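Local coordinates for protein carbonic anhydrase (Sordaria macrospora, PDB 4O1K) that catalyses the reversible hydration of carbon dioxide to bicarbonate, as a tetrameric zinc enzyme of the beta-carbonic anhydrase class, at residues A[47-52]-A[102-107]. Numbering follows the deposited sequence.
Sequences QNPEYL and LKVKHI
Y51 and L52 pair with H106 and I107 where two parallel strands, 51-56 and 106-112, begin side by side in the central sheet of the beta-carbonic anhydrase fold. E50 O accepts two backbone hydrogen bonds. H106 N lies 3.0 Å from E50 O, nearly in line with its C=O. K105 N lies 2.8 Å from E50 O, above the carbonyl plane. Two residues on from E50, L52 N donates to H106 O at 2.9 Å, and the bond is almost straight (169°). The same H106 O also receives a CA-H...O contact from Y51. On the face of the sheet that carries Y51 and H106, their rings form an offset stack, planes 21° apart. Y51 CG lies beside the backbone N (chi1 -74°), which sets the ring over H106 CB and CG. H106 ND1 is hydrogen-bonded to H192, whereas the buried Y51 OH has no polar partner. V21 of the second subunit packs on Y51. Replacing Y51 with an alanine would probably uncover one face of the H106 imidazole and open a gap beside V21. On the opposite face, L52 packs on V104 and I107. Before the strands, P49 CG meets L102 CD1 at 3.7 Å.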
loop_
_atom_site.group_PDB
_atom_site.type_symbol
_atom_site.label_atom_id
_atom_site.label_comp_id
_atom_site.label_asym_id
_atom_site.label_seq_id
_atom_site.Cartn_x
_atom_site.Cartn_y
_atom_site.Cartn_z
ATOM N N GLN A 47 9.167 -4.873 29.515
ATOM C CA GLN A 47 9.024 -6.271 29.125
ATOM C C GLN A 47 8.195 -6.292 27.847
ATOM O O GLN A 47 7.244 -5.518 27.723
ATOM C CB GLN A 47 8.347 -7.079 30.231
ATOM C CG GLN A 47 9.237 -7.287 31.455
ATOM C CD GLN A 47 10.587 -7.896 31.096
ATOM O OE1 GLN A 47 10.656 -8.965 30.490
ATOM N NE2 GLN A 47 11.666 -7.208 31.462
ATOM N N ASN A 48 8.574 -7.137 26.890
ATOM C CA ASN A 48 7.889 -7.166 25.602
ATOM C C ASN A 48 6.418 -7.493 25.796
ATOM O O ASN A 48 6.064 -8.218 26.719
ATOM C CB ASN A 48 8.527 -8.202 24.670
ATOM C CG ASN A 48 9.840 -7.727 24.071
ATOM O OD1 ASN A 48 10.162 -6.534 24.103
ATOM N ND2 ASN A 48 10.599 -8.660 23.501
ATOM N N PRO A 49 5.551 -6.955 24.926
ATOM C CA PRO A 49 4.141 -7.352 24.983
ATOM C C PRO A 49 3.976 -8.843 24.737
ATOM O O PRO A 49 4.736 -9.438 23.962
ATOM C CB PRO A 49 3.522 -6.571 23.817
ATOM C CG PRO A 49 4.663 -6.348 22.874
ATOM C CD PRO A 49 5.821 -6.056 23.790
ATOM N N GLU A 50 2.991 -9.439 25.399
ATOM C CA GLU A 50 2.636 -10.829 25.168
ATOM C C GLU A 50 1.630 -10.940 24.029
ATOM O O GLU A 50 1.459 -12.020 23.455
ATOM C CB GLU A 50 2.008 -11.420 26.431
ATOM C CG GLU A 50 2.939 -11.473 27.622
ATOM C CD GLU A 50 3.561 -12.843 27.804
ATOM O OE1 GLU A 50 2.831 -13.784 28.196
ATOM O OE2 GLU A 50 4.779 -12.978 27.552
ATOM N N TYR A 51 0.968 -9.826 23.715
ATOM C CA TYR A 51 -0.109 -9.794 22.706
ATOM C C TYR A 51 0.159 -8.798 21.611
ATOM O O TYR A 51 0.636 -7.692 21.890
ATOM C CB TYR A 51 -1.415 -9.314 23.354
ATOM C CG TYR A 51 -2.101 -10.313 24.264
ATOM C CD1 TYR A 51 -3.167 -11.075 23.798
ATOM C CD2 TYR A 51 -1.712 -10.466 25.590
ATOM C CE1 TYR A 51 -3.802 -11.978 24.616
ATOM C CE2 TYR A 51 -2.352 -11.358 26.412
ATOM C CZ TYR A 51 -3.392 -12.109 25.916
ATOM O OH TYR A 51 -4.028 -13.005 26.737
ATOM N N LEU A 52 -0.201 -9.183 20.381
ATOM C CA LEU A 52 -0.495 -8.253 19.294
ATOM C C LEU A 52 -2.024 -8.172 19.174
ATOM O O LEU A 52 -2.697 -9.184 19.037
ATOM C CB LEU A 52 0.082 -8.754 17.963
ATOM C CG LEU A 52 -0.408 -8.016 16.714
ATOM C CD1 LEU A 52 -0.068 -6.518 16.762
ATOM C CD2 LEU A 52 0.150 -8.635 15.430
ATOM N N LEU A 102 9.266 -8.996 18.591
ATOM C CA LEU A 102 8.716 -8.908 19.949
ATOM C C LEU A 102 8.395 -10.281 20.556
ATOM O O LEU A 102 8.256 -10.397 21.777
ATOM C CB LEU A 102 7.483 -7.987 20.000
ATOM C CG LEU A 102 7.759 -6.495 19.759
ATOM C CD1 LEU A 102 6.468 -5.677 19.690
ATOM C CD2 LEU A 102 8.661 -5.946 20.837
ATOM N N LYS A 103 8.256 -11.303 19.704
ATOM C CA LYS A 103 7.979 -12.673 20.164
ATOM C C LYS A 103 6.694 -12.728 20.988
ATOM O O LYS A 103 6.618 -13.340 22.058
ATOM C CB LYS A 103 9.155 -13.232 20.965
ATOM C CG LYS A 103 10.509 -13.090 20.275
ATOM C CD LYS A 103 10.720 -14.172 19.242
ATOM C CE LYS A 103 12.161 -14.178 18.720
ATOM N NZ LYS A 103 12.217 -14.538 17.259
ATOM N N VAL A 104 5.681 -12.061 20.452
ATOM C CA VAL A 104 4.344 -12.050 20.976
ATOM C C VAL A 104 3.825 -13.499 21.093
ATOM O O VAL A 104 4.148 -14.330 20.250
ATOM C CB VAL A 104 3.542 -11.109 20.026
ATOM C CG1 VAL A 104 2.349 -11.768 19.383
ATOM C CG2 VAL A 104 3.236 -9.772 20.716
ATOM N N LYS A 105 3.094 -13.821 22.166
ATOM C CA LYS A 105 2.574 -15.176 22.347
ATOM C C LYS A 105 1.169 -15.346 21.780
ATOM O O LYS A 105 0.719 -16.482 21.520
ATOM C CB LYS A 105 2.549 -15.542 23.836
ATOM C CG LYS A 105 3.790 -16.272 24.336
ATOM C CD LYS A 105 4.976 -15.379 24.525
ATOM C CE LYS A 105 5.890 -15.983 25.597
ATOM N NZ LYS A 105 6.240 -17.393 25.250
ATOM N N HIS A 106 0.479 -14.219 21.591
ATOM C CA HIS A 106 -0.899 -14.223 21.136
ATOM C C HIS A 106 -1.108 -13.145 20.076
ATOM O O HIS A 106 -0.551 -12.052 20.168
ATOM C CB HIS A 106 -1.837 -13.918 22.312
ATOM C CG HIS A 106 -1.709 -14.874 23.454
ATOM N ND1 HIS A 106 -2.361 -16.089 23.479
ATOM C CD2 HIS A 106 -1.016 -14.789 24.618
ATOM C CE1 HIS A 106 -2.069 -16.715 24.612
ATOM N NE2 HIS A 106 -1.254 -15.950 25.318
ATOM N N ILE A 107 -1.926 -13.444 19.071
ATOM C CA ILE A 107 -2.388 -12.390 18.165
ATOM C C ILE A 107 -3.909 -12.453 18.214
ATOM O O ILE A 107 -4.476 -13.508 18.032
ATOM C CB ILE A 107 -1.923 -12.620 16.733
ATOM C CG1 ILE A 107 -0.393 -12.614 16.650
ATOM C CG2 ILE A 107 -2.444 -11.475 15.816
ATOM C CD1 ILE A 107 0.165 -12.839 15.220
HETATM O O HOH W 1 6.530 -11.195 24.111
#